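Local coordinates for protein C alpha-dehydrogenase (Sphingobium sp. SYK-6, PDB 4YAG) that binds NADH and, as a short-chain dehydrogenase/reductase, probably oxidises the alpha-carbon hydroxyl of lignin-derived aryl ethers, at residues Leu42-Gln47 and Lys192-Glu197; Trp108-Ala113 and Glu204-Gly209. All blocks are in the same frame, centred on the assembly; numbering follows the deposited sequence.

Interaction 1. Residues Leu42-Gln47 and Lys192-Glu197; sequences LDEARQ and KSRIHE. With NAI (1,4-dihydronicotinamide adenine dinucleotide), chain C.
Glu-44 and Arg-194 bring the two backbones nearest, yet their CA atoms are still 13.0 Å apart: one lies in the middle of helix 39-51, the other in the loop after strand 181-187, so two long side chains must span the gap. With CG anti to the carbonyl carbon (chi1 -70°), the extended Glu-44 chain carries its carboxylate out to the loop, whereas Arg-194 bends at chi3 (-78°) and offers the end of its guanidinium to the carboxylate. Both terminal nitrogens grip one oxygen. NH1 of Arg-194 meets OE1 of Glu-44 at 2.7 Å through the syn lone pair, and NH2 of Arg-194 reaches the same OE1 at 3.1 Å, nearly along the C-O bond and less straight (136° at the hydrogen). The two flat groups are nearly coplanar. NE of Arg-194 is used as well, donating to Ser-15 OG, so the guanidinium is fixed in rotation.

Ser-193 and the backbone of Arg-194 bind the pyrophosphate of NADH. Arg-194 N donates to O2A of the adenine-side phosphate at 2.8 Å, and Ser-193 OG donates to O2N of the nicotinamide-side phosphate at 2.7 Å. Small and polar, Ser-193 also accepts from Ile-195 N at 3.2 Å, an ST turn that sets its hydroxyl. Asp-36, His-41 and Tyr-158 hold other parts of the cofactor. The salt bridge lies at the surface, where solvent probably weakens it, but it ties a cofactor-binding loop to the helix beyond the second strand, and Glu-44 is likely to balance a positive charge that the diphosphate does not take up directly.

Interaction 2. Residues Trp108-Ala113 and Glu204-Gly209; sequences WDYGLA and ERFRAG
The loop between helices 198-201 and 213-219, in the region shaping the substrate side of the pocket in short-chain dehydrogenases, lays Phe-206 against Asp-109, Tyr-110 and Ala-113 of helix 105-133. The backbones come closest at Tyr-110 and Phe-206, CA atoms 5.9 Å apart. Tyr-110 CA sits 3.7 Å from the centroid of the Phe-206 ring and 7° off its normal, a CH-pi contact over the face, and Tyr-110 CB lies 3.7 Å from Phe-206 CG. Tyr-110 carries its CG anti to the backbone N (chi1 166°), which swings the phenol aside to Ile-94 and Pro-203 and lets the helix backbone meet the phenyl ring; the two rings stay oblique, their planes 37° apart.

Helix 105-133 helps build the dimer interface of this Rossmann-type fold, and Asp-109 turns its carboxylate to Arg-68 of the second subunit while its CB touches Phe-206 CE1 at 3.8 Å. One turn on, small Ala-113 lets the far end of the ring settle close, CB to Phe-206 CZ at 3.7 Å. Arg-205 lays CG over the opposite face of the phenyl and runs on extended, its guanidinium face against Phe-206 CE2, to a salt bridge with Asp-64. Were Phe-206 cut back to alanine, a gap would probably open between Tyr-110 and Arg-205, and Ala-113 would lose an apolar partner. Gln-106 donates to the carbonyl oxygens of Arg-205 and Ala-208.

Interactions 1 and 2 alternate along the chain, and their later segments, 192-197 and 204-209, flank the short helix 198-201. Their centres are 22 Å apart and their nearest atoms about 7 Å, so they do not touch. Each attaches one end of this excursion to the body of the fold: interaction 1 by charge, to helix 39-51, and interaction 2 by apolar packing, to helix 105-133. NADH lies between the two anchorages. Segment 192-197 of the first binds its pyrophosphate directly; the second lies close by without bonding it, with the Tyr-110 side chain about 6 Å from the cofactor and that of Phe-206 about 6 Å from the side chain of the NADH-binding Asp-64.

Interaction 1. Residues Leu42-Gln47 and Lys192-Glu197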
loop_
_atom_site.group_PDB
_atom_site.type_symbol
_atom_site.label_atom_id
_atom_site.label_comp_id
_atom_site.label_asym_id
_atom_site.label_seq_id
_atom_site.Cartn_x
_atom_site.Cartn_y
_atom_site.Cartn_z
ATOM N N LEU A 42 -25.847 -10.826 4.882
ATOM C CA LEU A 42 -26.082 -11.921 3.931
ATOM C C LEU A 42 -27.546 -12.342 3.959
ATOM O O LEU A 42 -28.132 -12.602 2.899
ATOM C CB LEU A 42 -25.202 -13.132 4.238
ATOM C CG LEU A 42 -23.708 -12.929 3.971
ATOM C CD1 LEU A 42 -22.885 -14.057 4.550
ATOM C CD2 LEU A 42 -23.417 -12.811 2.496
ATOM N N ASP A 43 -28.134 -12.434 5.147
ATOM C CA ASP A 43 -29.531 -12.853 5.255
ATOM C C ASP A 43 -30.471 -11.839 4.588
ATOM O O ASP A 43 -31.446 -12.212 3.912
ATOM C CB ASP A 43 -29.930 -13.049 6.715
ATOM C CG ASP A 43 -29.235 -14.236 7.371
ATOM O OD1 ASP A 43 -28.682 -15.102 6.653
ATOM O OD2 ASP A 43 -29.263 -14.296 8.619
ATOM N N GLU A 44 -30.172 -10.558 4.767
ATOM C CA GLU A 44 -30.969 -9.495 4.167
ATOM C C GLU A 44 -30.860 -9.530 2.652
ATOM O O GLU A 44 -31.860 -9.307 1.969
ATOM C CB GLU A 44 -30.503 -8.128 4.672
ATOM C CG GLU A 44 -30.840 -7.866 6.123
ATOM C CD GLU A 44 -30.036 -6.727 6.715
ATOM O OE1 GLU A 44 -29.255 -6.086 5.978
ATOM O OE2 GLU A 44 -30.171 -6.488 7.929
ATOM N N ALA A 45 -29.657 -9.764 2.139
ATOM C CA ALA A 45 -29.453 -9.850 0.700
ATOM C C ALA A 45 -30.202 -11.054 0.143
ATOM O O ALA A 45 -30.799 -10.978 -0.927
ATOM C CB ALA A 45 -27.980 -9.954 0.383
ATOM N N ARG A 46 -30.160 -12.165 0.871
ATOM C CA ARG A 46 -30.863 -13.377 0.472
ATOM C C ARG A 46 -32.348 -13.086 0.344
ATOM O O ARG A 46 -32.996 -13.437 -0.645
ATOM C CB ARG A 46 -30.640 -14.464 1.522
ATOM C CG ARG A 46 -31.209 -15.821 1.193
ATOM C CD ARG A 46 -30.783 -16.846 2.259
ATOM N NE ARG A 46 -29.331 -17.041 2.283
ATOM C CZ ARG A 46 -28.527 -16.712 3.293
ATOM N NH1 ARG A 46 -28.994 -16.175 4.416
ATOM N NH2 ARG A 46 -27.231 -16.943 3.174
ATOM N N GLN A 47 -32.896 -12.442 1.358
ATOM C CA GLN A 47 -34.315 -12.130 1.369
ATOM C C GLN A 47 -34.693 -11.181 0.215
ATOM O O GLN A 47 -35.759 -11.325 -0.405
ATOM C CB GLN A 47 -34.732 -11.551 2.727
ATOM C CG GLN A 47 -36.190 -11.125 2.747
ATOM C CD GLN A 47 -36.551 -10.285 3.954
ATOM O OE1 GLN A 47 -36.194 -10.613 5.085
ATOM N NE2 GLN A 47 -37.260 -9.185 3.719
ATOM N N LYS A 192 -24.041 6.001 -0.793
ATOM C CA LYS A 192 -24.879 5.494 0.297
ATOM C C LYS A 192 -24.530 4.044 0.592
ATOM O O LYS A 192 -24.558 3.199 -0.290
ATOM C CB LYS A 192 -26.361 5.574 -0.061
ATOM C CG LYS A 192 -26.892 6.967 -0.247
ATOM C CD LYS A 192 -28.397 6.935 -0.515
ATOM C CE LYS A 192 -28.950 8.319 -0.799
ATOM N NZ LYS A 192 -30.346 8.260 -1.306
ATOM N N SER A 193 -24.211 3.752 1.841
ATOM C CA SER A 193 -23.802 2.413 2.227
ATOM C C SER A 193 -23.888 2.253 3.733
ATOM O O SER A 193 -24.390 3.137 4.425
ATOM C CB SER A 193 -22.386 2.115 1.754
ATOM O OG SER A 193 -21.423 2.704 2.629
ATOM N N ARG A 194 -23.372 1.137 4.236
ATOM C CA ARG A 194 -23.363 0.892 5.670
ATOM C C ARG A 194 -21.942 0.829 6.235
ATOM O O ARG A 194 -21.712 0.196 7.269
ATOM C CB ARG A 194 -24.144 -0.384 5.992
ATOM C CG ARG A 194 -25.626 -0.183 5.779
ATOM C CD ARG A 194 -26.473 -1.367 6.240
ATOM N NE ARG A 194 -26.428 -2.455 5.270
ATOM C CZ ARG A 194 -27.173 -3.557 5.366
ATOM N NH1 ARG A 194 -27.973 -3.712 6.409
ATOM N NH2 ARG A 194 -27.098 -4.507 4.444
ATOM N N ILE A 195 -21.004 1.512 5.577
ATOM C CA ILE A 195 -19.609 1.474 5.988
ATOM C C ILE A 195 -19.429 2.102 7.374
ATOM O O ILE A 195 -18.426 1.863 8.053
ATOM C CB ILE A 195 -18.676 2.092 4.929
ATOM C CG1 ILE A 195 -17.231 1.718 5.255
ATOM C CG2 ILE A 195 -18.873 3.605 4.825
ATOM C CD1 ILE A 195 -16.348 1.577 4.054
ATOM N N HIS A 196 -20.417 2.868 7.814
ATOM C CA HIS A 196 -20.378 3.417 9.160
ATOM C C HIS A 196 -20.516 2.336 10.232
ATOM O O HIS A 196 -20.311 2.606 11.418
ATOM C CB HIS A 196 -21.460 4.474 9.343
ATOM C CG HIS A 196 -22.843 3.963 9.129
ATOM N ND1 HIS A 196 -23.382 3.778 7.874
ATOM C CD2 HIS A 196 -23.808 3.609 10.011
ATOM C CE1 HIS A 196 -24.616 3.318 7.991
ATOM N NE2 HIS A 196 -24.899 3.206 9.277
ATOM N N GLU A 197 -20.843 1.113 9.822
ATOM C CA GLU A 197 -20.897 -0.009 10.759
ATOM C C GLU A 197 -19.540 -0.721 10.832
ATOM O O GLU A 197 -19.458 -1.833 11.332
ATOM C CB GLU A 197 -21.983 -1.028 10.349
ATOM C CG GLU A 197 -23.377 -0.464 10.215
ATOM C CD GLU A 197 -24.420 -1.497 9.775
ATOM O OE1 GLU A 197 -24.043 -2.592 9.305
ATOM O OE2 GLU A 197 -25.621 -1.194 9.881
HETATM P PA NAI C . -20.646 -1.410 3.314
HETATM O O1A NAI C . -20.195 -1.585 4.737
HETATM O O2A NAI C . -22.098 -1.036 3.095
HETATM O O5B NAI C . -20.332 -2.706 2.481
HETATM C C5B NAI C . -19.157 -3.422 2.730
HETATM C C4B NAI C . -19.508 -4.819 3.058
HETATM O O4B NAI C . -18.214 -5.496 3.163
HETATM C C3B NAI C . -20.247 -5.035 4.303
HETATM O O3B NAI C . -21.429 -5.838 4.106
HETATM C C2B NAI C . -19.289 -5.653 5.198
HETATM O O2B NAI C . -19.880 -6.526 6.173
HETATM C C1B NAI C . -18.334 -6.331 4.321
HETATM N N9A NAI C . -17.047 -6.557 4.923
HETATM C C8A NAI C . -16.312 -5.705 5.720
HETATM N N7A NAI C . -15.187 -6.308 6.129
HETATM C C5A NAI C . -15.147 -7.571 5.597
HETATM C C6A NAI C . -14.270 -8.655 5.650
HETATM N N6A NAI C . -13.125 -8.585 6.457
HETATM N N1A NAI C . -14.554 -9.797 4.972
HETATM C C2A NAI C . -15.691 -9.890 4.243
HETATM N N3A NAI C . -16.571 -8.881 4.160
HETATM C C4A NAI C . -16.331 -7.727 4.825
HETATM O O3 NAI C . -19.714 -0.249 2.768
HETATM P PN NAI C . -19.342 0.196 1.264
HETATM O O1N NAI C . -20.299 -0.376 0.226
HETATM O O2N NAI C . -19.313 1.703 1.310
HETATM O O5D NAI C . -17.868 -0.410 1.059
HETATM C C5D NAI C . -17.477 -1.071 -0.148
HETATM C C4D NAI C . -16.146 -0.576 -0.583
HETATM O O4D NAI C . -16.311 0.799 -1.091
HETATM C C3D NAI C . -15.140 -0.509 0.481
HETATM O O3D NAI C . -13.902 -1.066 -0.008
HETATM C C2D NAI C . -14.982 0.911 0.784
HETATM O O2D NAI C . -13.672 1.190 1.293
HETATM C C1D NAI C . -15.199 1.566 -0.493
HETATM N N1N NAI C . -15.572 2.931 -0.544
HETATM C C2N NAI C . -16.788 3.406 -0.113
HETATM C C3N NAI C . -17.079 4.754 -0.233
HETATM C C7N NAI C . -18.391 5.295 0.224
HETATM O O7N NAI C . -18.623 6.523 0.263
HETATM N N7N NAI C . -19.439 4.328 0.542
HETATM C C4N NAI C . -16.176 5.646 -0.787
HETATM C C5N NAI C . -14.980 5.144 -1.266
HETATM C C6N NAI C . -14.692 3.808 -1.156
#

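Interaction 2. Residues Trp108-Ala113 and Glu204-Gly209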
loop_
_atom_site.group_PDB
_atom_site.type_symbol
_atom_site.label_atom_id
_atom_site.label_comp_id
_atom_site.label_asym_id
_atom_site.label_seq_id
_atom_site.Cartn_x
_atom_site.Cartn_y
_atom_site.Cartn_z
ATOM N N TRP A 108 -3.350 -0.397 12.307
ATOM C CA TRP A 108 -2.632 -0.536 11.036
ATOM C C TRP A 108 -2.830 -1.922 10.434
ATOM O O TRP A 108 -3.147 -2.060 9.262
ATOM C CB TRP A 108 -1.137 -0.290 11.241
ATOM C CG TRP A 108 -0.772 1.166 11.115
ATOM C CD1 TRP A 108 -0.409 2.012 12.113
ATOM C CD2 TRP A 108 -0.758 1.927 9.912
ATOM N NE1 TRP A 108 -0.159 3.266 11.596
ATOM C CE2 TRP A 108 -0.369 3.232 10.244
ATOM C CE3 TRP A 108 -1.022 1.624 8.577
ATOM C CZ2 TRP A 108 -0.263 4.237 9.284
ATOM C CZ3 TRP A 108 -0.922 2.612 7.641
ATOM C CH2 TRP A 108 -0.542 3.900 7.996
ATOM N N ASP A 109 -2.659 -2.942 11.257
ATOM C CA ASP A 109 -2.780 -4.303 10.774
ATOM C C ASP A 109 -4.187 -4.590 10.265
ATOM O O ASP A 109 -4.352 -5.211 9.231
ATOM C CB ASP A 109 -2.359 -5.283 11.855
ATOM C CG ASP A 109 -0.853 -5.264 12.112
ATOM O OD1 ASP A 109 -0.100 -4.762 11.247
ATOM O OD2 ASP A 109 -0.431 -5.779 13.163
ATOM N N TYR A 110 -5.186 -4.127 11.000
ATOM C CA TYR A 110 -6.581 -4.254 10.570
ATOM C C TYR A 110 -6.838 -3.558 9.250
ATOM O O TYR A 110 -7.373 -4.135 8.301
ATOM C CB TYR A 110 -7.439 -3.619 11.642
ATOM C CG TYR A 110 -8.895 -3.325 11.315
ATOM C CD1 TYR A 110 -9.705 -4.258 10.697
ATOM C CD2 TYR A 110 -9.459 -2.116 11.690
ATOM C CE1 TYR A 110 -11.026 -3.978 10.446
ATOM C CE2 TYR A 110 -10.776 -1.838 11.455
ATOM C CZ TYR A 110 -11.559 -2.768 10.837
ATOM O OH TYR A 110 -12.893 -2.474 10.631
ATOM N N GLY A 111 -6.465 -2.290 9.163
ATOM C CA GLY A 111 -6.771 -1.544 7.971
ATOM C C GLY A 111 -6.074 -2.075 6.730
ATOM O O GLY A 111 -6.640 -2.072 5.619
ATOM N N LEU A 112 -4.828 -2.510 6.892
ATOM C CA LEU A 112 -4.106 -3.084 5.769
ATOM C C LEU A 112 -4.614 -4.472 5.410
ATOM O O LEU A 112 -4.690 -4.833 4.220
ATOM C CB LEU A 112 -2.597 -3.080 6.010
ATOM C CG LEU A 112 -1.942 -1.695 6.003
ATOM C CD1 LEU A 112 -0.512 -1.790 6.549
ATOM C CD2 LEU A 112 -1.954 -1.069 4.626
ATOM N N ALA A 113 -5.000 -5.242 6.424
ATOM C CA ALA A 113 -5.481 -6.608 6.179
ATOM C C ALA A 113 -6.730 -6.576 5.343
ATOM O O ALA A 113 -6.846 -7.338 4.408
ATOM C CB ALA A 113 -5.751 -7.367 7.466
ATOM N N GLU A 204 -12.440 -10.154 14.968
ATOM C CA GLU A 204 -12.174 -10.260 16.395
ATOM C C GLU A 204 -10.702 -10.066 16.759
ATOM O O GLU A 204 -10.372 -9.435 17.764
ATOM C CB GLU A 204 -12.667 -11.618 16.916
ATOM C CG GLU A 204 -12.504 -11.800 18.427
ATOM C CD GLU A 204 -13.358 -10.833 19.229
ATOM O OE1 GLU A 204 -14.450 -10.450 18.745
ATOM O OE2 GLU A 204 -12.930 -10.450 20.342
ATOM N N ARG A 205 -9.807 -10.597 15.939
ATOM C CA ARG A 205 -8.399 -10.613 16.310
ATOM C C ARG A 205 -7.775 -9.221 16.297
ATOM O O ARG A 205 -6.687 -9.029 16.852
ATOM C CB ARG A 205 -7.607 -11.539 15.395
ATOM C CG ARG A 205 -7.497 -11.064 13.977
ATOM C CD ARG A 205 -6.906 -12.172 13.134
ATOM N NE ARG A 205 -6.553 -11.770 11.778
ATOM C CZ ARG A 205 -7.424 -11.628 10.778
ATOM N NH1 ARG A 205 -8.724 -11.828 10.982
ATOM N NH2 ARG A 205 -6.996 -11.303 9.570
ATOM N N PHE A 206 -8.445 -8.252 15.664
ATOM C CA PHE A 206 -7.924 -6.883 15.622
ATOM C C PHE A 206 -8.531 -5.948 16.683
ATOM O O PHE A 206 -8.207 -4.756 16.712
ATOM C CB PHE A 206 -8.151 -6.265 14.240
ATOM C CG PHE A 206 -7.416 -6.964 13.127
ATOM C CD1 PHE A 206 -6.037 -7.001 13.106
ATOM C CD2 PHE A 206 -8.112 -7.579 12.098
ATOM C CE1 PHE A 206 -5.367 -7.624 12.105
ATOM C CE2 PHE A 206 -7.440 -8.211 11.084
ATOM C CZ PHE A 206 -6.066 -8.235 11.087
ATOM N N ARG A 207 -9.408 -6.464 17.534
ATOM C CA ARG A 207 -10.132 -5.624 18.504
ATOM C C ARG A 207 -9.311 -5.247 19.720
ATOM O O ARG A 207 -9.255 -4.065 20.108
ATOM C CB ARG A 207 -11.431 -6.316 18.952
ATOM C CG ARG A 207 -12.417 -6.439 17.831
ATOM C CD ARG A 207 -13.709 -7.174 18.176
ATOM N NE ARG A 207 -14.534 -7.073 16.979
ATOM C CZ ARG A 207 -15.775 -6.602 16.933
ATOM N NH1 ARG A 207 -16.416 -6.244 18.043
ATOM N NH2 ARG A 207 -16.387 -6.516 15.757
ATOM N N ALA A 208 -8.676 -6.241 20.338
ATOM C CA ALA A 208 -7.906 -5.992 21.557
ATOM C C ALA A 208 -6.717 -5.107 21.239
ATOM O O ALA A 208 -5.940 -5.411 20.347
ATOM C CB ALA A 208 -7.433 -7.291 22.164
ATOM N N GLY A 209 -6.566 -4.004 21.951
ATOM C CA GLY A 209 -5.410 -3.155 21.715
ATOM C C GLY A 209 -5.590 -2.125 20.626
ATOM O O GLY A 209 -4.655 -1.398 20.311
#